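PDB 2VF7: excinuclease ABC, subunit A. from Deinococcus radiodurans, which binds DNA and probably takes part in ATP-dependent damage recognition during excision repair, as a zinc-containing UvrA-family member of the ABC superfamily. Local coordinates for residues F54-A59 and D86-L91; L174-R179 and N192-L197; R260-T265 and G280-E285. The protein carries 1 engineered substitution. All coordinates share one frame; numbering follows the deposited sequence.

Contact 1. Residues F54-A59 and D86-L91; sequences FGTLYA and DAIDGL
Where T56 and L57 meet I88 and L91, no flat group enters the interface: the two rings of residues 54-59, those of F54 and Y58, lie on another side of the helix, and F54 O sits in plane at the edge of the Y58 ring. Those rings pack on strands 94-96 and 402-406, so helix 49-69 turns its aromatic side to one sheet and its aliphatic side to another. On the aliphatic side, L57 is placed to meet two residues, its CD2 lying 4.4 Å from I88 CG2 and 4.3 Å from L91 CG. L91 CD1 comes nearest of all, 3.6 Å from the backbone O of L57. The I88 side chain runs out extended from CG1 to CD1 (chi2 171°), which carries CD1 to T56 at an oblique angle, 4.1 Å from T56 CG2 and equally far from T56 O. In the central strand 15-21, V16 touches I88 and L91, and V18 touches L57, extending the apolar layer. Helix 49-69 follows the Walker A loop, and the T56 side chain is about 9 Å from bound ADP. Polar atoms find their partners outside the interface: T56 OG1 hydrogen-bonds to S51 O, and I88 O to R64. With no hydrogen bond or salt bridge across it, the contact rests on van der Waals touch of buried aliphatic groups with each other and with the helix backbone, and so on close fit, not bond direction.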
loop_
_atom_site.group_PDB
_atom_site.type_symbol
_atom_site.label_atom_id
_atom_site.label_comp_id
_atom_site.label_asym_id
_atom_site.label_seq_id
_atom_site.Cartn_x
_atom_site.Cartn_y
_atom_site.Cartn_z
ATOM N N PHE A 54 -13.858 -14.547 -9.337
ATOM C CA PHE A 54 -12.944 -13.410 -9.209
ATOM C C PHE A 54 -13.649 -12.107 -8.946
ATOM O O PHE A 54 -13.255 -11.373 -8.046
ATOM C CB PHE A 54 -12.066 -13.254 -10.468
ATOM C CG PHE A 54 -10.989 -14.292 -10.590
ATOM C CD1 PHE A 54 -11.248 -15.518 -11.186
ATOM C CD2 PHE A 54 -9.707 -14.049 -10.102
ATOM C CE1 PHE A 54 -10.252 -16.479 -11.290
ATOM C CE2 PHE A 54 -8.702 -15.030 -10.211
ATOM C CZ PHE A 54 -8.979 -16.217 -10.801
ATOM N N GLY A 55 -14.654 -11.793 -9.767
ATOM C CA GLY A 55 -15.351 -10.511 -9.716
ATOM C C GLY A 55 -16.111 -10.283 -8.423
ATOM O O GLY A 55 -16.298 -9.131 -7.981
ATOM N N THR A 56 -16.524 -11.387 -7.807
ATOM C CA THR A 56 -17.364 -11.354 -6.610
ATOM C C THR A 56 -16.618 -11.899 -5.385
ATOM O O THR A 56 -16.385 -11.162 -4.423
ATOM C CB THR A 56 -18.685 -12.122 -6.857
ATOM O OG1 THR A 56 -19.408 -11.475 -7.907
ATOM C CG2 THR A 56 -19.554 -12.143 -5.622
ATOM N N LEU A 57 -16.220 -13.169 -5.438
ATOM C CA LEU A 57 -15.657 -13.853 -4.250
ATOM C C LEU A 57 -14.285 -13.326 -3.868
ATOM O O LEU A 57 -14.114 -12.790 -2.771
ATOM C CB LEU A 57 -15.665 -15.384 -4.416
ATOM C CG LEU A 57 -17.006 -16.088 -4.159
ATOM C CD1 LEU A 57 -17.055 -17.484 -4.748
ATOM C CD2 LEU A 57 -17.269 -16.191 -2.683
ATOM N N TYR A 58 -13.315 -13.451 -4.771
ATOM C CA TYR A 58 -11.986 -12.902 -4.527
ATOM C C TYR A 58 -12.042 -11.414 -4.181
ATOM O O TYR A 58 -11.493 -10.983 -3.163
ATOM C CB TYR A 58 -11.052 -13.180 -5.727
ATOM C CG TYR A 58 -9.767 -12.384 -5.726
ATOM C CD1 TYR A 58 -8.722 -12.701 -4.851
ATOM C CD2 TYR A 58 -9.586 -11.314 -6.613
ATOM C CE1 TYR A 58 -7.541 -11.967 -4.847
ATOM C CE2 TYR A 58 -8.396 -10.561 -6.615
ATOM C CZ TYR A 58 -7.382 -10.905 -5.722
ATOM O OH TYR A 58 -6.203 -10.185 -5.712
ATOM N N ALA A 59 -12.745 -10.641 -5.001
ATOM C CA ALA A 59 -12.801 -9.189 -4.852
ATOM C C ALA A 59 -13.401 -8.678 -3.532
ATOM O O ALA A 59 -12.876 -7.723 -2.939
ATOM C CB ALA A 59 -13.504 -8.563 -6.038
ATOM N N ASP A 86 -25.255 -8.512 -2.209
ATOM C CA ASP A 86 -25.967 -8.226 -0.955
ATOM C C ASP A 86 -25.207 -8.671 0.304
ATOM O O ASP A 86 -25.045 -7.881 1.220
ATOM C CB ASP A 86 -27.375 -8.848 -0.957
ATOM C CG ASP A 86 -28.338 -8.107 -1.849
ATOM O OD1 ASP A 86 -28.097 -6.902 -2.062
ATOM O OD2 ASP A 86 -29.332 -8.717 -2.331
ATOM N N ALA A 87 -24.768 -9.930 0.339
ATOM C CA ALA A 87 -24.063 -10.497 1.498
ATOM C C ALA A 87 -23.204 -11.709 1.122
ATOM O O ALA A 87 -23.600 -12.521 0.280
ATOM C CB ALA A 87 -25.065 -10.896 2.566
ATOM N N ILE A 88 -22.022 -11.809 1.734
ATOM C CA ILE A 88 -21.200 -13.033 1.716
ATOM C C ILE A 88 -20.743 -13.333 3.142
ATOM O O ILE A 88 -20.126 -12.481 3.789
ATOM C CB ILE A 88 -19.939 -12.943 0.805
ATOM C CG1 ILE A 88 -20.289 -12.499 -0.618
ATOM C CG2 ILE A 88 -19.247 -14.302 0.755
ATOM C CD1 ILE A 88 -19.076 -12.178 -1.518
ATOM N N ASP A 89 -21.047 -14.534 3.616
ATOM C CA ASP A 89 -20.719 -14.976 4.961
ATOM C C ASP A 89 -19.792 -16.190 4.918
ATOM O O ASP A 89 -19.938 -17.049 4.065
ATOM C CB ASP A 89 -22.002 -15.360 5.706
ATOM C CG ASP A 89 -23.008 -14.206 5.806
ATOM O OD1 ASP A 89 -22.599 -13.030 6.022
ATOM O OD2 ASP A 89 -24.223 -14.480 5.679
ATOM N N GLY A 90 -18.839 -16.264 5.843
ATOM C CA GLY A 90 -17.948 -17.422 5.955
ATOM C C GLY A 90 -16.759 -17.428 5.019
ATOM O O GLY A 90 -16.242 -18.486 4.689
ATOM N N LEU A 91 -16.309 -16.241 4.617
ATOM C CA LEU A 91 -15.282 -16.086 3.589
ATOM C C LEU A 91 -13.931 -15.685 4.188
ATOM O O LEU A 91 -13.800 -14.566 4.697
ATOM C CB LEU A 91 -15.710 -14.989 2.600
ATOM C CG LEU A 91 -15.560 -15.136 1.084
ATOM C CD1 LEU A 91 -15.257 -13.743 0.541
ATOM C CD2 LEU A 91 -14.508 -16.145 0.601
#

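Contact 2. Residues L174-R179 and N192-L197; sequences LTIRER and NQRDIL
R194, R177 and I176 bury the most surface here, and the two arginines give an instructive case of like charges brought close together. R177 CG lies over one face of the R194 guanidinium, 3.9 Å above its plane and shifted toward the rim, while R177 NH1 comes within 3.7 Å of R194 NH1. The two guanidinium planes are turned 47° apart, so the groups do not stack. Carboxylates probably offset the positive charge: R194 NH1 forms a salt bridge of 3.0 Å with D195 OD1, reached from above the carboxylate plane, and R177 NE pairs with D205. R194 starts with CG anti to its backbone N (chi1 176°) and then bends at chi2 and chi3, which folds the guanidinium back to D195 on the same helix. Replacing it with a leucine would probably leave D195 without its salt-bridge mate and R177 CG without the flat face it lies over. I176 adds the apolar part: its CG2 lies 4.2 Å from R194 CG, and its CD1 meets L197 CD1 at 3.9 Å, the two side chains crossing at about a right angle. A type I turn from I176 to R179 presents I176 and R177 to helix 187-199. Within the UvrA DNA-binding domain, I219 of helix 213-221 touches both I176 and L197, while D195 and I196 pack on strand 227-230.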
loop_
_atom_site.group_PDB
_atom_site.type_symbol
_atom_site.label_atom_id
_atom_site.label_comp_id
_atom_site.label_asym_id
_atom_site.label_seq_id
_atom_site.Cartn_x
_atom_site.Cartn_y
_atom_site.Cartn_z
ATOM N N LEU A 174 21.003 20.843 -40.088
ATOM C CA LEU A 174 19.891 21.464 -39.368
ATOM C C LEU A 174 20.333 22.599 -38.432
ATOM O O LEU A 174 21.457 22.634 -37.938
ATOM C CB LEU A 174 19.080 20.388 -38.622
ATOM C CG LEU A 174 17.842 19.744 -39.262
ATOM C CD1 LEU A 174 17.643 20.080 -40.740
ATOM C CD2 LEU A 174 17.844 18.252 -39.054
ATOM N N THR A 175 19.420 23.531 -38.222
ATOM C CA THR A 175 19.565 24.639 -37.308
ATOM C C THR A 175 19.084 24.158 -35.927
ATOM O O THR A 175 18.301 23.206 -35.839
ATOM C CB THR A 175 18.684 25.793 -37.860
ATOM O OG1 THR A 175 19.485 26.932 -38.215
ATOM C CG2 THR A 175 17.574 26.189 -36.917
ATOM N N ILE A 176 19.551 24.784 -34.839
ATOM C CA ILE A 176 19.041 24.431 -33.504
ATOM C C ILE A 176 17.489 24.595 -33.435
ATOM O O ILE A 176 16.797 23.711 -32.932
ATOM C CB ILE A 176 19.827 25.129 -32.335
ATOM C CG1 ILE A 176 21.278 24.638 -32.256
ATOM C CG2 ILE A 176 19.161 24.867 -30.993
ATOM C CD1 ILE A 176 22.204 25.502 -31.293
ATOM N N ARG A 177 16.946 25.687 -33.976
ATOM C CA ARG A 177 15.469 25.862 -34.111
ATOM C C ARG A 177 14.790 24.776 -35.005
ATOM O O ARG A 177 13.584 24.488 -34.854
ATOM C CB ARG A 177 15.143 27.283 -34.631
ATOM C CG ARG A 177 13.685 27.721 -34.433
ATOM C CD ARG A 177 13.366 29.137 -34.952
ATOM N NE ARG A 177 14.290 30.177 -34.484
ATOM C CZ ARG A 177 14.110 30.927 -33.405
ATOM N NH1 ARG A 177 13.028 30.776 -32.644
ATOM N NH2 ARG A 177 15.016 31.830 -33.072
ATOM N N GLU A 178 15.557 24.173 -35.924
ATOM C CA GLU A 178 15.072 23.085 -36.772
ATOM C C GLU A 178 15.238 21.729 -36.071
ATOM O O GLU A 178 15.218 20.688 -36.698
ATOM C CB GLU A 178 15.808 23.092 -38.120
ATOM C CG GLU A 178 15.342 24.182 -39.102
ATOM C CD GLU A 178 16.317 24.437 -40.254
ATOM O OE1 GLU A 178 16.062 25.378 -41.049
ATOM O OE2 GLU A 178 17.339 23.715 -40.387
ATOM N N ARG A 179 15.383 21.762 -34.746
ATOM C CA ARG A 179 15.598 20.551 -33.920
ATOM C C ARG A 179 16.824 19.725 -34.318
ATOM O O ARG A 179 16.782 18.491 -34.319
ATOM C CB ARG A 179 14.335 19.702 -33.884
ATOM C CG ARG A 179 13.136 20.491 -33.400
ATOM C CD ARG A 179 12.046 19.609 -32.861
ATOM N NE ARG A 179 11.026 20.395 -32.185
ATOM C CZ ARG A 179 10.814 20.439 -30.866
ATOM N NH1 ARG A 179 11.544 19.722 -30.015
ATOM N NH2 ARG A 179 9.843 21.209 -30.399
ATOM N N ASN A 192 11.861 24.724 -25.170
ATOM C CA ASN A 192 12.407 25.231 -23.914
ATOM C C ASN A 192 13.930 25.336 -23.894
ATOM O O ASN A 192 14.457 26.376 -23.550
ATOM C CB ASN A 192 11.964 24.321 -22.776
ATOM C CG ASN A 192 12.426 24.812 -21.398
ATOM O OD1 ASN A 192 12.788 24.007 -20.529
ATOM N ND2 ASN A 192 12.400 26.126 -21.192
ATOM N N GLN A 193 14.630 24.269 -24.279
ATOM C CA GLN A 193 16.102 24.254 -24.256
ATOM C C GLN A 193 16.660 25.205 -25.341
ATOM O O GLN A 193 17.733 25.850 -25.182
ATOM C CB GLN A 193 16.623 22.826 -24.471
ATOM C CG GLN A 193 16.397 21.826 -23.305
ATOM C CD GLN A 193 16.882 22.356 -21.924
ATOM O OE1 GLN A 193 18.012 22.796 -21.778
ATOM N NE2 GLN A 193 16.020 22.307 -20.937
ATOM N N ARG A 194 15.900 25.299 -26.429
ATOM C CA ARG A 194 16.211 26.180 -27.534
ATOM C C ARG A 194 16.033 27.621 -27.131
ATOM O O ARG A 194 16.874 28.453 -27.455
ATOM C CB ARG A 194 15.336 25.830 -28.726
ATOM C CG ARG A 194 15.507 26.732 -29.911
ATOM C CD ARG A 194 14.307 27.607 -30.017
ATOM N NE ARG A 194 13.199 26.845 -30.540
ATOM C CZ ARG A 194 11.964 27.299 -30.599
ATOM N NH1 ARG A 194 11.681 28.507 -30.119
ATOM N NH2 ARG A 194 11.017 26.540 -31.119
ATOM N N ASP A 195 14.944 27.922 -26.415
ATOM C CA ASP A 195 14.750 29.278 -25.876
ATOM C C ASP A 195 15.692 29.643 -24.748
ATOM O O ASP A 195 15.984 30.841 -24.535
ATOM C CB ASP A 195 13.279 29.571 -25.534
ATOM C CG ASP A 195 12.416 29.739 -26.805
ATOM O OD1 ASP A 195 12.999 29.950 -27.896
ATOM O OD2 ASP A 195 11.179 29.665 -26.718
ATOM N N ILE A 196 16.193 28.630 -24.039
ATOM C CA ILE A 196 17.241 28.868 -23.045
ATOM C C ILE A 196 18.509 29.322 -23.758
ATOM O O ILE A 196 19.112 30.324 -23.355
ATOM C CB ILE A 196 17.486 27.640 -22.093
ATOM C CG1 ILE A 196 16.299 27.458 -21.158
ATOM C CG2 ILE A 196 18.802 27.798 -21.268
ATOM C CD1 ILE A 196 16.307 26.173 -20.481
ATOM N N LEU A 197 18.906 28.605 -24.813
ATOM C CA LEU A 197 20.050 29.004 -25.638
ATOM C C LEU A 197 19.978 30.402 -26.251
ATOM O O LEU A 197 21.020 31.034 -26.386
ATOM C CB LEU A 197 20.365 27.969 -26.739
ATOM C CG LEU A 197 20.690 26.510 -26.361
ATOM C CD1 LEU A 197 21.102 25.686 -27.578
ATOM C CD2 LEU A 197 21.765 26.455 -25.274
#

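Contact 3. Residues R260-T265 and G280-E285; sequences RHVLHT and GYMISE
V262 and M282 carry this contact, their side chains lying alongside one another but running opposite ways, and their torsions explain how. V262 holds CG1 anti to its backbone N (chi1 164°), which sends that methyl to M282, 3.7 Å from CG and 4.1 Å from CE. One valine branch thus meets both the methylene CG and the end methyl of the methionine. The first torsion of M282, -94°, lies away from the usual staggered positions; together with a straight chi2 it sets SD beside L263, whose CD2 is 4.3 Å away. A bend at chi3 (-81°) then turns only CE, bringing it to the same valine methyl that CG touches. No hydrogen bond crosses, and the touch is apolar. One turn on from H261, T265 OG1 gives a hydrogen bond of 2.6 Å to H261 O, which also accepts from T265 N; the same OG1 stands 3.2 Å above one face of the H261 ring, shifted toward the rim. The T265 side chain also touches M274 and V278 of helix 272-278, which fills about half of the chain between the two segments. Helix 258-268 belongs to the UvrA DNA-binding domain, and the valine-methionine pair joins it to the chain leading into strand 283-286, which pairs antiparallel with strand 159-162 through I283 with T162 and E285 with V160.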
loop_
_atom_site.group_PDB
_atom_site.type_symbol
_atom_site.label_atom_id
_atom_site.label_comp_id
_atom_site.label_asym_id
_atom_site.label_seq_id
_atom_site.Cartn_x
_atom_site.Cartn_y
_atom_site.Cartn_z
ATOM N N ARG A 260 22.809 14.821 -20.559
ATOM C CA ARG A 260 22.049 14.813 -19.313
ATOM C C ARG A 260 20.606 14.320 -19.516
ATOM O O ARG A 260 20.126 13.412 -18.812
ATOM C CB ARG A 260 22.057 16.219 -18.724
ATOM C CG ARG A 260 21.249 16.416 -17.440
ATOM C CD ARG A 260 21.939 17.423 -16.540
ATOM N NE ARG A 260 22.110 16.774 -15.252
ATOM C CZ ARG A 260 23.088 16.997 -14.387
ATOM N NH1 ARG A 260 24.051 17.875 -14.625
ATOM N NH2 ARG A 260 23.086 16.315 -13.261
ATOM N N HIS A 261 19.917 14.909 -20.486
ATOM C CA HIS A 261 18.553 14.515 -20.783
ATOM C C HIS A 261 18.429 13.072 -21.207
ATOM O O HIS A 261 17.488 12.397 -20.814
ATOM C CB HIS A 261 17.945 15.369 -21.892
ATOM C CG HIS A 261 16.594 14.884 -22.304
ATOM N ND1 HIS A 261 16.399 14.071 -23.402
ATOM C CD2 HIS A 261 15.380 15.018 -21.708
ATOM C CE1 HIS A 261 15.119 13.754 -23.481
ATOM N NE2 HIS A 261 14.479 14.319 -22.470
ATOM N N VAL A 262 19.339 12.615 -22.065
ATOM C CA VAL A 262 19.228 11.274 -22.634
ATOM C C VAL A 262 19.419 10.218 -21.546
ATOM O O VAL A 262 18.662 9.256 -21.474
ATOM C CB VAL A 262 20.219 11.041 -23.837
ATOM C CG1 VAL A 262 20.362 9.560 -24.161
ATOM C CG2 VAL A 262 19.781 11.807 -25.075
ATOM N N LEU A 263 20.426 10.410 -20.707
ATOM C CA LEU A 263 20.780 9.419 -19.697
ATOM C C LEU A 263 19.836 9.453 -18.481
ATOM O O LEU A 263 19.574 8.413 -17.873
ATOM C CB LEU A 263 22.241 9.581 -19.254
ATOM C CG LEU A 263 23.408 9.484 -20.248
ATOM C CD1 LEU A 263 24.707 9.468 -19.464
ATOM C CD2 LEU A 263 23.338 8.259 -21.164
ATOM N N HIS A 264 19.348 10.636 -18.119
ATOM C CA HIS A 264 18.358 10.743 -17.055
ATOM C C HIS A 264 17.051 10.117 -17.522
ATOM O O HIS A 264 16.388 9.430 -16.756
ATOM C CB HIS A 264 18.114 12.203 -16.624
ATOM C CG HIS A 264 17.207 12.344 -15.430
ATOM N ND1 HIS A 264 15.848 12.096 -15.487
ATOM C CD2 HIS A 264 17.469 12.710 -14.151
ATOM C CE1 HIS A 264 15.316 12.295 -14.291
ATOM N NE2 HIS A 264 16.278 12.672 -13.464
ATOM N N THR A 265 16.673 10.366 -18.771
ATOM C CA THR A 265 15.449 9.784 -19.286
ATOM C C THR A 265 15.562 8.260 -19.330
ATOM O O THR A 265 14.640 7.560 -18.927
ATOM C CB THR A 265 15.050 10.369 -20.650
ATOM O OG1 THR A 265 15.020 11.797 -20.559
ATOM C CG2 THR A 265 13.662 9.890 -21.058
ATOM N N GLY A 280 17.354 5.252 -29.102
ATOM C CA GLY A 280 17.770 5.530 -30.480
ATOM C C GLY A 280 18.925 6.527 -30.636
ATOM O O GLY A 280 19.548 6.596 -31.696
ATOM N N TYR A 281 19.206 7.301 -29.588
ATOM C CA TYR A 281 20.282 8.303 -29.599
ATOM C C TYR A 281 21.461 7.881 -28.723
ATOM O O TYR A 281 22.302 8.712 -28.347
ATOM C CB TYR A 281 19.744 9.663 -29.136
ATOM C CG TYR A 281 18.436 10.023 -29.791
ATOM C CD1 TYR A 281 18.411 10.634 -31.045
ATOM C CD2 TYR A 281 17.215 9.738 -29.168
ATOM C CE1 TYR A 281 17.208 10.960 -31.658
ATOM C CE2 TYR A 281 16.004 10.058 -29.783
ATOM C CZ TYR A 281 16.017 10.669 -31.027
ATOM O OH TYR A 281 14.836 10.990 -31.656
ATOM N N MET A 282 21.517 6.589 -28.407
ATOM C CA MET A 282 22.557 6.033 -27.558
ATOM C C MET A 282 23.377 4.996 -28.300
ATOM O O MET A 282 22.979 4.518 -29.365
ATOM C CB MET A 282 21.943 5.394 -26.327
ATOM C CG MET A 282 21.870 6.304 -25.117
ATOM S SD MET A 282 21.184 5.446 -23.679
ATOM C CE MET A 282 19.458 5.587 -24.060
ATOM N N ILE A 283 24.532 4.655 -27.742
ATOM C CA ILE A 283 25.336 3.558 -28.277
ATOM C C ILE A 283 25.571 2.509 -27.177
ATOM O O ILE A 283 25.838 2.860 -26.027
ATOM C CB ILE A 283 26.640 4.065 -28.984
ATOM C CG1 ILE A 283 27.333 5.156 -28.167
ATOM C CG2 ILE A 283 26.306 4.646 -30.369
ATOM C CD1 ILE A 283 28.658 5.641 -28.756
ATOM N N SER A 284 25.419 1.229 -27.523
ATOM C CA SER A 284 25.438 0.145 -26.524
ATOM C C SER A 284 26.608 -0.816 -26.695
ATOM O O SER A 284 26.925 -1.252 -27.812
ATOM C CB SER A 284 24.112 -0.628 -26.510
ATOM O OG SER A 284 24.064 -1.556 -25.439
ATOM N N GLU A 285 27.234 -1.141 -25.566
ATOM C CA GLU A 285 28.432 -1.969 -25.527
ATOM C C GLU A 285 28.390 -2.835 -24.275
ATOM O O GLU A 285 27.803 -2.450 -23.265
ATOM C CB GLU A 285 29.676 -1.076 -25.499
ATOM C CG GLU A 285 31.001 -1.805 -25.627
ATOM C CD GLU A 285 31.295 -2.241 -27.052
ATOM O OE1 GLU A 285 31.444 -3.461 -27.295
ATOM O OE2 GLU A 285 31.364 -1.355 -27.928
#

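In the fold
The three contacts follow one another along the chain, each closing before the next opens. Contact 1 joins helix 49-69, behind the first Walker A loop, to the three-stranded sheet of the nucleotide-binding part; its centre is 59 Å from that of contact 2 and 49 Å from that of contact 3, which lies on the opposite side of the chain's centre. Contacts 2 and 3 are neighbours, 19 Å between centres and about 7 Å between nearest atoms, without touching. Contact 2 and the helix of contact 3 lie in the UvrA DNA-binding domain; strand 283-286 runs, in sequence, just ahead of zinc ligands C287 and C290. The contacts thus sample two well-separated regions, one nucleotide-binding, one DNA-binding.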